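PDB 1QO7: epoxide hydrolase from Aspergillus niger, which probably catalyses the hydrolysis of epoxides, opening the three-membered ring with water to give vicinal diols. Local coordinates for residues Thr31-Ser36 and Ser267-Leu272; Thr60-Lys65 and Glu290-Met295; Leu79-Gln84 and Glu121-Leu126; Val283-Pro288 and Leu376-Glu381. The protein carries 2 engineered substitutions. All coordinates share one frame; numbering follows the deposited sequence.

How the contacts relate
Contacts 1 and 2 lie side by side, their centres about 11 Å apart, where N-terminal helices 23-35 and 56-68 meet helices 268-281 and 289-301, the latter two being part of the helical region between strands 206-211 and 337-342. Their segments alternate along the chain, and R63 of contact 2 bonds to R34 O of contact 1. Segment 283-288 of contact 4 leads straight into segment 290-295 of contact 2, centres about 17 Å apart. Contact 4 touches contact 3, about 16 Å away between centres, through P124, I125 and P379. Contacts 1 and 2 thus join the N-terminal helices to the helical excursion, contact 3 joins the turn after helix 72-79 to helix 123-132, and contact 4 joins the excursion to the C-terminal part of the core.

Contact 1 (Thr31-Ser36 and Ser267-Leu272); sequences TLVRLS and SPIALL
S36, just past helix 23-35, and S267, just before helix 268-281, face each other hydroxyl to hydroxyl at a steep helix-helix crossing. The short segments cross at 80°, with axes 9.5 Å apart, so the contact is compact. S267 is the N-cap of the second helix. Its OG stands opposite the backbone N (chi1 162°), which lets it accept from I269 N and also donate to S36 OG at 2.6 Å. Serine suits both places, being small enough for a buried crossing and able to give and accept at once.

Beside this polar thread lies an apolar one. The P268 ring, well placed in a first helical turn where no backbone N-H is needed, wedges between two residues of helix 23-35: its CD rests 3.6 Å from L32 CB, while its CG meets V33 CG2 at 3.5 Å. I269 continues the packing, its CD1 lying 4.2 Å from V33 CG1 with the two side chains nearly perpendicular. I269 CG1 and S36 CB are only 3.3 Å apart, a tight fit. W66 of helix 56-68 and W300 of helix 289-301 border the proline, and S266 of the second subunit packs on S267. The hydroxyl chain ends on the last turn of helix 23-35, where S36 OG donates to L32 O at 2.7 Å, tilted from the carbonyl plane.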
loop_
_atom_site.group_PDB
_atom_site.type_symbol
_atom_site.label_atom_id
_atom_site.label_comp_id
_atom_site.label_asym_id
_atom_site.label_seq_id
_atom_site.Cartn_x
_atom_site.Cartn_y
_atom_site.Cartn_z
ATOM N N THR A 31 17.342 -14.953 11.563
ATOM C CA THR A 31 16.369 -16.032 11.662
ATOM C C THR A 31 15.099 -15.690 10.892
ATOM O O THR A 31 14.605 -16.502 10.112
ATOM C CB THR A 31 15.994 -16.316 13.124
ATOM O OG1 THR A 31 17.132 -16.852 13.812
ATOM C CG2 THR A 31 14.839 -17.316 13.200
ATOM N N LEU A 32 14.581 -14.484 11.108
ATOM C CA LEU A 32 13.366 -14.053 10.422
ATOM C C LEU A 32 13.556 -13.895 8.918
ATOM O O LEU A 32 12.626 -14.119 8.145
ATOM C CB LEU A 32 12.843 -12.752 11.037
ATOM C CG LEU A 32 12.439 -12.914 12.506
ATOM C CD1 LEU A 32 11.840 -11.622 13.032
ATOM C CD2 LEU A 32 11.433 -14.052 12.633
ATOM N N VAL A 33 14.757 -13.514 8.497
ATOM C CA VAL A 33 15.022 -13.380 7.068
ATOM C C VAL A 33 14.990 -14.782 6.453
ATOM O O VAL A 33 14.463 -14.982 5.371
ATOM C CB VAL A 33 16.403 -12.746 6.806
ATOM C CG1 VAL A 33 16.770 -12.880 5.333
ATOM C CG2 VAL A 33 16.392 -11.278 7.219
ATOM N N ARG A 34 15.555 -15.744 7.174
ATOM C CA ARG A 34 15.602 -17.113 6.688
ATOM C C ARG A 34 14.225 -17.774 6.612
ATOM O O ARG A 34 13.918 -18.483 5.658
ATOM C CB ARG A 34 16.511 -17.959 7.585
ATOM C CG ARG A 34 16.765 -19.368 7.072
ATOM C CD ARG A 34 17.658 -20.142 8.034
ATOM N NE ARG A 34 18.916 -19.441 8.303
ATOM C CZ ARG A 34 19.869 -19.226 7.400
ATOM N NH1 ARG A 34 19.722 -19.659 6.153
ATOM N NH2 ARG A 34 20.979 -18.583 7.744
ATOM N N LEU A 35 13.399 -17.529 7.626
ATOM C CA LEU A 35 12.077 -18.156 7.642
ATOM C C LEU A 35 11.040 -17.488 6.750
ATOM O O LEU A 35 10.019 -18.114 6.402
ATOM C CB LEU A 35 11.511 -18.205 9.066
ATOM C CG LEU A 35 12.012 -19.305 10.001
ATOM C CD1 LEU A 35 10.966 -19.524 11.111
ATOM C CD2 LEU A 35 12.240 -20.584 9.203
ATOM N N SER A 36 11.294 -16.218 6.390
ATOM C CA SER A 36 10.358 -15.461 5.562
ATOM C C SER A 36 10.203 -16.144 4.218
ATOM O O SER A 36 11.129 -16.767 3.698
ATOM C CB SER A 36 10.793 -13.998 5.374
ATOM O OG SER A 36 10.591 -13.270 6.569
ATOM N N SER A 267 7.805 -8.839 9.163
ATOM C CA SER A 267 8.932 -9.559 8.581
ATOM C C SER A 267 9.932 -8.608 7.955
ATOM O O SER A 267 9.558 -7.599 7.355
ATOM C CB SER A 267 8.434 -10.532 7.506
ATOM O OG SER A 267 9.486 -10.936 6.636
ATOM N N PRO A 268 11.228 -8.923 8.088
ATOM C CA PRO A 268 12.265 -8.070 7.511
ATOM C C PRO A 268 12.212 -8.081 5.982
ATOM O O PRO A 268 12.650 -7.128 5.334
ATOM C CB PRO A 268 13.556 -8.659 8.088
ATOM C CG PRO A 268 13.222 -10.105 8.302
ATOM C CD PRO A 268 11.813 -10.046 8.842
ATOM N N ILE A 269 11.672 -9.154 5.407
ATOM C CA ILE A 269 11.549 -9.247 3.956
ATOM C C ILE A 269 10.437 -8.309 3.492
ATOM O O ILE A 269 10.518 -7.739 2.411
ATOM C CB ILE A 269 11.237 -10.691 3.495
ATOM C CG1 ILE A 269 12.449 -11.589 3.759
ATOM C CG2 ILE A 269 10.867 -10.712 2.010
ATOM C CD1 ILE A 269 13.725 -11.134 3.067
ATOM N N ALA A 270 9.395 -8.149 4.306
ATOM C CA ALA A 270 8.311 -7.239 3.930
ATOM C C ALA A 270 8.898 -5.830 3.877
ATOM O O ALA A 270 8.668 -5.070 2.929
ATOM C CB ALA A 270 7.172 -7.303 4.958
ATOM N N LEU A 271 9.678 -5.491 4.894
ATOM C CA LEU A 271 10.282 -4.167 4.960
ATOM C C LEU A 271 11.241 -3.949 3.793
ATOM O O LEU A 271 11.273 -2.865 3.208
ATOM C CB LEU A 271 11.022 -3.990 6.286
ATOM C CG LEU A 271 11.607 -2.600 6.551
ATOM C CD1 LEU A 271 10.490 -1.579 6.748
ATOM C CD2 LEU A 271 12.485 -2.665 7.798
ATOM N N LEU A 272 12.015 -4.976 3.451
ATOM C CA LEU A 272 12.970 -4.876 2.344
ATOM C C LEU A 272 12.262 -4.626 1.017
ATOM O O LEU A 272 12.690 -3.795 0.214
ATOM C CB LEU A 272 13.802 -6.160 2.231
ATOM C CG LEU A 272 14.750 -6.251 1.019
ATOM C CD1 LEU A 272 15.769 -5.111 1.068
ATOM C CD2 LEU A 272 15.463 -7.609 1.026
#

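Contact 2 (Thr60-Lys65 and Glu290-Met295); sequences TTMREK and ETILEM
The segments bearing M62 and K65 on one side and L293 on the other pass at 70°, their axes 10.7 Å apart. This is an apolar helix-helix crossing that sets helix 56-68 of the N-terminal region against helix 289-301. The wide spacing suits long side chains, and M62 bridges most of it. Bends at chi2 (-67°) and chi3 swing its methyl group across, so that CE reaches L293 CD2 at 3.7 Å and I292 CG2 at 4.0 Å. Methionine fits here because its unbranched, flexible chain can settle between two branched neighbours; the M62 and L293 side chains lie alongside each other, pointing opposite ways.

Nearer the surface, K65 lends only the base of its side chain. Its CB lies 4.1 Å from L293 CD1, while the extended remainder carries the ammonium group away. E290 curls toward the same place, yet its OE2 remains 6.2 Å from K65 NZ, so any attraction acts at a distance. E69 brings a second carboxylate close to E290. L272 of helix 268-281 lies against M62, and F70 against L293, adding to the apolar surroundings. At the edge of the contact, E290 OE2 comes within 4.2 Å of K65 CB, a carbon, and no hydrogen bond joins the two segments.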
loop_
_atom_site.group_PDB
_atom_site.type_symbol
_atom_site.label_atom_id
_atom_site.label_comp_id
_atom_site.label_asym_id
_atom_site.label_seq_id
_atom_site.Cartn_x
_atom_site.Cartn_y
_atom_site.Cartn_z
ATOM N N THR A 60 14.963 -12.364 -4.414
ATOM C CA THR A 60 15.614 -13.634 -4.101
ATOM C C THR A 60 17.107 -13.417 -3.870
ATOM O O THR A 60 17.669 -13.904 -2.888
ATOM C CB THR A 60 15.416 -14.655 -5.236
ATOM O OG1 THR A 60 14.019 -14.942 -5.370
ATOM C CG2 THR A 60 16.171 -15.948 -4.935
ATOM N N THR A 61 17.740 -12.673 -4.769
ATOM C CA THR A 61 19.166 -12.380 -4.665
ATOM C C THR A 61 19.489 -11.601 -3.383
ATOM O O THR A 61 20.449 -11.922 -2.674
ATOM C CB THR A 61 19.648 -11.568 -5.893
ATOM O OG1 THR A 61 19.458 -12.350 -7.079
ATOM C CG2 THR A 61 21.115 -11.209 -5.763
ATOM N N MET A 62 18.688 -10.580 -3.082
ATOM C CA MET A 62 18.922 -9.774 -1.884
ATOM C C MET A 62 18.768 -10.589 -0.606
ATOM O O MET A 62 19.551 -10.438 0.332
ATOM C CB MET A 62 17.968 -8.580 -1.849
ATOM C CG MET A 62 18.240 -7.547 -2.929
ATOM S SD MET A 62 19.831 -6.712 -2.690
ATOM C CE MET A 62 19.374 -5.491 -1.458
ATOM N N ARG A 63 17.759 -11.452 -0.567
ATOM C CA ARG A 63 17.540 -12.287 0.606
ATOM C C ARG A 63 18.771 -13.165 0.840
ATOM O O ARG A 63 19.222 -13.329 1.976
ATOM C CB ARG A 63 16.301 -13.165 0.408
ATOM C CG ARG A 63 16.047 -14.155 1.535
ATOM C CD ARG A 63 14.718 -14.882 1.339
ATOM N NE ARG A 63 14.551 -15.982 2.289
ATOM C CZ ARG A 63 15.245 -17.115 2.240
ATOM N NH1 ARG A 63 16.149 -17.300 1.287
ATOM N NH2 ARG A 63 15.043 -18.062 3.146
ATOM N N GLU A 64 19.313 -13.715 -0.244
ATOM C CA GLU A 64 20.492 -14.578 -0.162
ATOM C C GLU A 64 21.705 -13.792 0.358
ATOM O O GLU A 64 22.451 -14.282 1.207
ATOM C CB GLU A 64 20.782 -15.200 -1.538
ATOM C CG GLU A 64 19.602 -16.026 -2.082
ATOM C CD GLU A 64 19.871 -16.717 -3.423
ATOM O OE1 GLU A 64 20.305 -16.042 -4.388
ATOM O OE2 GLU A 64 19.630 -17.944 -3.516
ATOM N N LYS A 65 21.890 -12.570 -0.135
ATOM C CA LYS A 65 23.002 -11.731 0.313
ATOM C C LYS A 65 22.835 -11.350 1.782
ATOM O O LYS A 65 23.803 -11.327 2.545
ATOM C CB LYS A 65 23.098 -10.457 -0.533
ATOM C CG LYS A 65 23.488 -10.706 -1.987
ATOM C CD LYS A 65 23.662 -9.400 -2.757
ATOM C CE LYS A 65 24.099 -9.668 -4.188
ATOM N NZ LYS A 65 24.202 -8.420 -5.000
ATOM N N GLU A 290 24.587 -3.740 -0.863
ATOM C CA GLU A 290 24.857 -3.758 0.573
ATOM C C GLU A 290 24.378 -2.483 1.262
ATOM O O GLU A 290 24.004 -2.507 2.436
ATOM C CB GLU A 290 26.349 -3.973 0.850
ATOM C CG GLU A 290 26.783 -5.434 0.769
ATOM C CD GLU A 290 25.888 -6.367 1.579
ATOM O OE1 GLU A 290 25.650 -6.095 2.778
ATOM O OE2 GLU A 290 25.423 -7.384 1.017
ATOM N N THR A 291 24.383 -1.374 0.534
ATOM C CA THR A 291 23.915 -0.111 1.087
ATOM C C THR A 291 22.423 -0.228 1.389
ATOM O O THR A 291 21.953 0.225 2.435
ATOM C CB THR A 291 24.147 1.047 0.099
ATOM O OG1 THR A 291 25.556 1.215 -0.101
ATOM C CG2 THR A 291 23.558 2.339 0.635
ATOM N N ILE A 292 21.680 -0.844 0.474
ATOM C CA ILE A 292 20.247 -1.009 0.683
ATOM C C ILE A 292 20.009 -1.911 1.890
ATOM O O ILE A 292 19.180 -1.606 2.748
ATOM C CB ILE A 292 19.557 -1.606 -0.567
ATOM C CG1 ILE A 292 19.676 -0.618 -1.732
ATOM C CG2 ILE A 292 18.104 -1.907 -0.260
ATOM C CD1 ILE A 292 19.057 -1.090 -3.028
ATOM N N LEU A 293 20.748 -3.012 1.973
ATOM C CA LEU A 293 20.579 -3.925 3.098
ATOM C C LEU A 293 20.910 -3.258 4.436
ATOM O O LEU A 293 20.276 -3.547 5.450
ATOM C CB LEU A 293 21.441 -5.180 2.909
ATOM C CG LEU A 293 20.993 -6.153 1.817
ATOM C CD1 LEU A 293 21.898 -7.379 1.820
ATOM C CD2 LEU A 293 19.545 -6.574 2.062
ATOM N N GLU A 294 21.897 -2.365 4.439
ATOM C CA GLU A 294 22.280 -1.671 5.669
ATOM C C GLU A 294 21.171 -0.721 6.116
ATOM O O GLU A 294 20.826 -0.670 7.300
ATOM C CB GLU A 294 23.565 -0.866 5.457
ATOM C CG GLU A 294 24.757 -1.704 5.017
ATOM C CD GLU A 294 26.004 -0.870 4.771
ATOM O OE1 GLU A 294 25.886 0.253 4.234
ATOM O OE2 GLU A 294 27.109 -1.343 5.101
ATOM N N MET A 295 20.621 0.031 5.168
ATOM C CA MET A 295 19.555 0.988 5.477
ATOM C C MET A 295 18.301 0.291 5.985
ATOM O O MET A 295 17.669 0.749 6.938
ATOM C CB MET A 295 19.208 1.818 4.237
ATOM C CG MET A 295 20.371 2.624 3.681
ATOM S SD MET A 295 21.042 3.795 4.876
ATOM C CE MET A 295 22.372 2.859 5.530
#

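Contact 3 (Leu79-Gln84 and Glu121-Leu126); sequences LNSFPQ and EFYPIL
F82 and Y123 join a type I beta turn, L79 to F82, to the first turn of helix 123-132 in the alpha/beta hydrolase core. The turn closes helix 72-79 and leads into the edge strand 84-89. The two rings form a T-shaped pair: F82 directs its edge at the face of Y123, with centroids 4.8 Å apart and planes at 66°. F82 CD2 presses toward the rim of that face, 3.4 Å from Y123 CE2.

Tyrosine suits the site because it offers a ring to F82 and a hydroxyl beyond it. Y123 OH donates to L79 O at 2.7 Å, lying in the plane of that carbonyl and directed at one of its lone pairs, and so gives a partner to a carbonyl at the end of helix 72-79. The bond holds the hydroxyl end of the ring against the turn. L126, one turn on from Y123, sets its CB over a face of F82, 4.0 Å from the centroid and 29° off the normal, a CH-pi contact; R130 adds a cation-pi contact to the same phenylalanine.

Helix 123-132 is the crossover between the neighbouring parallel strands 107-112 and 140-145. L126 rests on L142 and V144 of the latter strand, while P124 and I125 meet P379 of helix 379-393.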
loop_
_atom_site.group_PDB
_atom_site.type_symbol
_atom_site.label_atom_id
_atom_site.label_comp_id
_atom_site.label_asym_id
_atom_site.label_seq_id
_atom_site.Cartn_x
_atom_site.Cartn_y
_atom_site.Cartn_z
ATOM N N LEU A 79 28.777 3.863 11.483
ATOM C CA LEU A 79 27.813 4.758 12.119
ATOM C C LEU A 79 28.500 5.482 13.273
ATOM O O LEU A 79 28.295 6.677 13.487
ATOM C CB LEU A 79 26.617 3.972 12.676
ATOM C CG LEU A 79 25.640 3.319 11.694
ATOM C CD1 LEU A 79 24.532 2.611 12.464
ATOM C CD2 LEU A 79 25.055 4.373 10.781
ATOM N N ASN A 80 29.330 4.750 14.006
ATOM C CA ASN A 80 30.021 5.304 15.159
ATOM C C ASN A 80 31.305 6.059 14.833
ATOM O O ASN A 80 32.022 6.468 15.743
ATOM C CB ASN A 80 30.336 4.190 16.163
ATOM C CG ASN A 80 29.088 3.585 16.765
ATOM O OD1 ASN A 80 28.121 4.295 17.052
ATOM N ND2 ASN A 80 29.102 2.272 16.978
ATOM N N SER A 81 31.591 6.254 13.550
ATOM C CA SER A 81 32.810 6.955 13.158
ATOM C C SER A 81 32.696 8.472 13.289
ATOM O O SER A 81 33.710 9.177 13.245
ATOM C CB SER A 81 33.217 6.576 11.727
ATOM O OG SER A 81 32.244 6.970 10.777
ATOM N N PHE A 82 31.472 8.974 13.453
ATOM C CA PHE A 82 31.243 10.409 13.622
ATOM C C PHE A 82 30.621 10.692 14.987
ATOM O O PHE A 82 29.986 9.817 15.582
ATOM C CB PHE A 82 30.300 10.956 12.546
ATOM C CG PHE A 82 30.918 11.063 11.191
ATOM C CD1 PHE A 82 31.641 12.199 10.832
ATOM C CD2 PHE A 82 30.796 10.029 10.273
ATOM C CE1 PHE A 82 32.236 12.302 9.574
ATOM C CE2 PHE A 82 31.386 10.120 9.006
ATOM C CZ PHE A 82 32.108 11.258 8.660
ATOM N N PRO A 83 30.790 11.922 15.497
ATOM C CA PRO A 83 30.218 12.267 16.801
ATOM C C PRO A 83 28.696 12.141 16.778
ATOM O O PRO A 83 28.046 12.602 15.839
ATOM C CB PRO A 83 30.651 13.721 17.003
ATOM C CG PRO A 83 31.928 13.816 16.211
ATOM C CD PRO A 83 31.587 13.039 14.960
ATOM N N GLN A 84 28.142 11.507 17.804
ATOM C CA GLN A 84 26.695 11.348 17.931
ATOM C C GLN A 84 26.315 11.663 19.367
ATOM O O GLN A 84 27.095 11.424 20.288
ATOM C CB GLN A 84 26.251 9.916 17.645
ATOM C CG GLN A 84 26.518 9.401 16.257
ATOM C CD GLN A 84 26.115 7.955 16.143
ATOM O OE1 GLN A 84 24.945 7.639 15.918
ATOM N NE2 GLN A 84 27.082 7.053 16.340
ATOM N N GLU A 121 22.234 9.209 5.738
ATOM C CA GLU A 121 22.224 9.668 4.356
ATOM C C GLU A 121 23.229 10.809 4.173
ATOM O O GLU A 121 23.734 11.031 3.070
ATOM C CB GLU A 121 20.813 10.138 3.975
ATOM C CG GLU A 121 20.714 10.859 2.637
ATOM C CD GLU A 121 19.276 11.023 2.154
ATOM O OE1 GLU A 121 18.386 10.289 2.641
ATOM O OE2 GLU A 121 19.039 11.876 1.273
ATOM N N PHE A 122 23.525 11.521 5.259
ATOM C CA PHE A 122 24.460 12.640 5.185
ATOM C C PHE A 122 25.904 12.305 5.545
ATOM O O PHE A 122 26.773 13.182 5.493
ATOM C CB PHE A 122 23.973 13.795 6.067
ATOM C CG PHE A 122 22.757 14.493 5.525
ATOM C CD1 PHE A 122 22.874 15.381 4.457
ATOM C CD2 PHE A 122 21.499 14.243 6.058
ATOM C CE1 PHE A 122 21.755 16.013 3.917
ATOM C CE2 PHE A 122 20.366 14.868 5.530
ATOM C CZ PHE A 122 20.493 15.757 4.457
ATOM N N TYR A 123 26.171 11.050 5.889
ATOM C CA TYR A 123 27.534 10.671 6.264
ATOM C C TYR A 123 28.563 10.908 5.158
ATOM O O TYR A 123 29.687 11.325 5.436
ATOM C CB TYR A 123 27.562 9.222 6.766
ATOM C CG TYR A 123 27.410 9.116 8.278
ATOM C CD1 TYR A 123 26.577 9.993 8.978
ATOM C CD2 TYR A 123 28.104 8.148 9.004
ATOM C CE1 TYR A 123 26.441 9.910 10.362
ATOM C CE2 TYR A 123 27.976 8.056 10.387
ATOM C CZ TYR A 123 27.143 8.942 11.060
ATOM O OH TYR A 123 27.031 8.867 12.433
ATOM N N PRO A 124 28.203 10.649 3.890
ATOM C CA PRO A 124 29.196 10.898 2.836
ATOM C C PRO A 124 29.618 12.374 2.806
ATOM O O PRO A 124 30.777 12.687 2.534
ATOM C CB PRO A 124 28.463 10.476 1.565
ATOM C CG PRO A 124 27.647 9.317 2.046
ATOM C CD PRO A 124 27.084 9.841 3.373
ATOM N N ILE A 125 28.677 13.273 3.091
ATOM C CA ILE A 125 28.979 14.707 3.119
ATOM C C ILE A 125 29.812 15.077 4.351
ATOM O O ILE A 125 30.754 15.863 4.252
ATOM C CB ILE A 125 27.679 15.550 3.077
ATOM C CG1 ILE A 125 27.061 15.442 1.679
ATOM C CG2 ILE A 125 27.966 17.014 3.410
ATOM C CD1 ILE A 125 25.734 16.166 1.523
ATOM N N LEU A 126 29.475 14.517 5.511
ATOM C CA LEU A 126 30.253 14.809 6.710
ATOM C C LEU A 126 31.677 14.306 6.481
ATOM O O LEU A 126 32.649 14.927 6.911
ATOM C CB LEU A 126 29.654 14.112 7.939
ATOM C CG LEU A 126 28.273 14.590 8.417
ATOM C CD1 LEU A 126 27.917 13.873 9.715
ATOM C CD2 LEU A 126 28.287 16.098 8.648
#

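Contact 4 (Val283-Pro288 and Leu376-Glu381); sequences VDKPLP and LERPRE
E377 stretches straight beyond CG (chi2 179°), with CG beside its backbone N, and this carries its carboxylate from the end of helix 374-377 to the backbone of V283 and D284. There OE1 accepts from D284 N at 2.9 Å along an almost straight bond (169°), the donor arriving from above the carboxylate plane. A water extends the grip: it takes a bond from K285 N at 3.0 Å and gives one to E377 OE1 at 2.7 Å. OE2 leans on the aliphatic part of V283, 3.7 Å from CG1. Glutamate fits because its reach and two oxygens let it serve several backbone N-H groups of two loops.

Farther out, K285 NZ and R378 NH1 stand 3.9 Å apart, their side chains drawn together by E369, whose OE2 forms salt bridges with both. Bends at chi2 and chi3 curl R378 over its own segment toward E381, whose OE1 accepts from R378 NE at 3.0 Å. D284 turns its carboxylate to G370 N.

The same E377 carboxylate also accepts from G371 N and, weakly, from F373 N, on either side of H372 in sequence. E377 thus links the loop before helix 289-301 to the loop bearing the predicted active-site histidine, which follows the last strand, 359-366, as is typical of the alpha/beta hydrolase fold.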
loop_
_atom_site.group_PDB
_atom_site.type_symbol
_atom_site.label_atom_id
_atom_site.label_comp_id
_atom_site.label_asym_id
_atom_site.label_seq_id
_atom_site.Cartn_x
_atom_site.Cartn_y
_atom_site.Cartn_z
ATOM N N VAL A 283 16.566 6.485 -7.462
ATOM C CA VAL A 283 17.938 6.914 -7.731
ATOM C C VAL A 283 18.215 7.019 -9.229
ATOM O O VAL A 283 17.424 6.550 -10.048
ATOM C CB VAL A 283 18.960 5.920 -7.139
ATOM C CG1 VAL A 283 18.793 5.832 -5.628
ATOM C CG2 VAL A 283 18.774 4.543 -7.778
ATOM N N ASP A 284 19.336 7.648 -9.576
ATOM C CA ASP A 284 19.742 7.768 -10.974
ATOM C C ASP A 284 20.603 6.532 -11.219
ATOM O O ASP A 284 20.165 5.585 -11.868
ATOM C CB ASP A 284 20.554 9.052 -11.185
ATOM C CG ASP A 284 20.919 9.283 -12.643
ATOM O OD1 ASP A 284 20.590 8.428 -13.490
ATOM O OD2 ASP A 284 21.540 10.330 -12.934
ATOM N N LYS A 285 21.816 6.528 -10.677
ATOM C CA LYS A 285 22.712 5.380 -10.818
ATOM C C LYS A 285 22.362 4.418 -9.677
ATOM O O LYS A 285 22.129 4.853 -8.551
ATOM C CB LYS A 285 24.171 5.817 -10.681
ATOM C CG LYS A 285 24.501 7.131 -11.379
ATOM C CD LYS A 285 24.316 7.046 -12.885
ATOM C CE LYS A 285 24.472 8.423 -13.536
ATOM N NZ LYS A 285 25.764 9.090 -13.185
ATOM N N PRO A 286 22.316 3.103 -9.951
ATOM C CA PRO A 286 21.989 2.109 -8.920
ATOM C C PRO A 286 22.911 2.152 -7.703
ATOM O O PRO A 286 24.123 2.310 -7.841
ATOM C CB PRO A 286 22.109 0.778 -9.667
ATOM C CG PRO A 286 21.739 1.152 -11.079
ATOM C CD PRO A 286 22.478 2.461 -11.269
ATOM N N LEU A 287 22.333 2.011 -6.513
ATOM C CA LEU A 287 23.118 2.012 -5.282
ATOM C C LEU A 287 23.667 0.610 -5.048
ATOM O O LEU A 287 23.134 -0.363 -5.576
ATOM C CB LEU A 287 22.242 2.396 -4.083
ATOM C CG LEU A 287 21.722 3.828 -3.966
ATOM C CD1 LEU A 287 20.701 3.902 -2.833
ATOM C CD2 LEU A 287 22.880 4.782 -3.707
ATOM N N PRO A 288 24.751 0.489 -4.264
ATOM C CA PRO A 288 25.306 -0.844 -4.003
ATOM C C PRO A 288 24.268 -1.632 -3.204
ATOM O O PRO A 288 23.626 -1.083 -2.307
ATOM C CB PRO A 288 26.552 -0.542 -3.171
ATOM C CG PRO A 288 26.945 0.836 -3.616
ATOM C CD PRO A 288 25.613 1.539 -3.697
ATOM N N LEU A 376 23.312 11.019 -0.747
ATOM C CA LEU A 376 23.937 9.709 -0.945
ATOM C C LEU A 376 24.524 9.531 -2.341
ATOM O O LEU A 376 25.617 8.992 -2.506
ATOM C CB LEU A 376 22.919 8.584 -0.730
ATOM C CG LEU A 376 22.608 8.076 0.672
ATOM C CD1 LEU A 376 21.561 6.973 0.568
ATOM C CD2 LEU A 376 23.877 7.542 1.321
ATOM N N GLU A 377 23.771 9.977 -3.339
ATOM C CA GLU A 377 24.154 9.849 -4.738
ATOM C C GLU A 377 25.201 10.835 -5.246
ATOM O O GLU A 377 26.127 10.447 -5.966
ATOM C CB GLU A 377 22.914 9.986 -5.624
ATOM C CG GLU A 377 21.832 8.933 -5.424
ATOM C CD GLU A 377 20.645 9.178 -6.343
ATOM O OE1 GLU A 377 20.832 9.121 -7.578
ATOM O OE2 GLU A 377 19.531 9.447 -5.834
ATOM N N ARG A 378 25.035 12.106 -4.896
ATOM C CA ARG A 378 25.937 13.160 -5.361
ATOM C C ARG A 378 26.394 14.036 -4.197
ATOM O O ARG A 378 26.169 15.249 -4.198
ATOM C CB ARG A 378 25.210 14.035 -6.388
ATOM C CG ARG A 378 24.374 13.264 -7.401
ATOM C CD ARG A 378 25.241 12.447 -8.351
ATOM N NE ARG A 378 26.150 13.290 -9.120
ATOM C CZ ARG A 378 26.936 12.849 -10.101
ATOM N NH1 ARG A 378 26.930 11.567 -10.440
ATOM N NH2 ARG A 378 27.736 13.694 -10.742
ATOM N N PRO A 379 27.066 13.440 -3.203
ATOM C CA PRO A 379 27.534 14.200 -2.040
ATOM C C PRO A 379 28.426 15.401 -2.359
ATOM O O PRO A 379 28.294 16.454 -1.741
ATOM C CB PRO A 379 28.241 13.140 -1.197
ATOM C CG PRO A 379 28.774 12.192 -2.225
ATOM C CD PRO A 379 27.618 12.074 -3.199
ATOM N N ARG A 380 29.329 15.251 -3.325
ATOM C CA ARG A 380 30.216 16.361 -3.684
ATOM C C ARG A 380 29.409 17.551 -4.185
ATOM O O ARG A 380 29.656 18.697 -3.800
ATOM C CB ARG A 380 31.197 15.931 -4.775
ATOM C CG ARG A 380 32.144 14.820 -4.372
ATOM C CD ARG A 380 33.571 15.328 -4.294
ATOM N NE ARG A 380 33.709 16.344 -3.251
ATOM C CZ ARG A 380 34.849 16.952 -2.950
ATOM N NH1 ARG A 380 35.955 16.646 -3.618
ATOM N NH2 ARG A 380 34.886 17.857 -1.979
ATOM N N GLU A 381 28.438 17.274 -5.048
ATOM C CA GLU A 381 27.601 18.326 -5.610
ATOM C C GLU A 381 26.726 19.018 -4.583
ATOM O O GLU A 381 26.620 20.245 -4.584
ATOM C CB GLU A 381 26.739 17.765 -6.740
ATOM C CG GLU A 381 27.495 17.662 -8.054
ATOM C CD GLU A 381 27.122 16.439 -8.864
ATOM O OE1 GLU A 381 25.922 16.261 -9.180
ATOM O OE2 GLU A 381 28.044 15.658 -9.190
HETATM O O HOH W 1 23.068 8.682 -9.053
#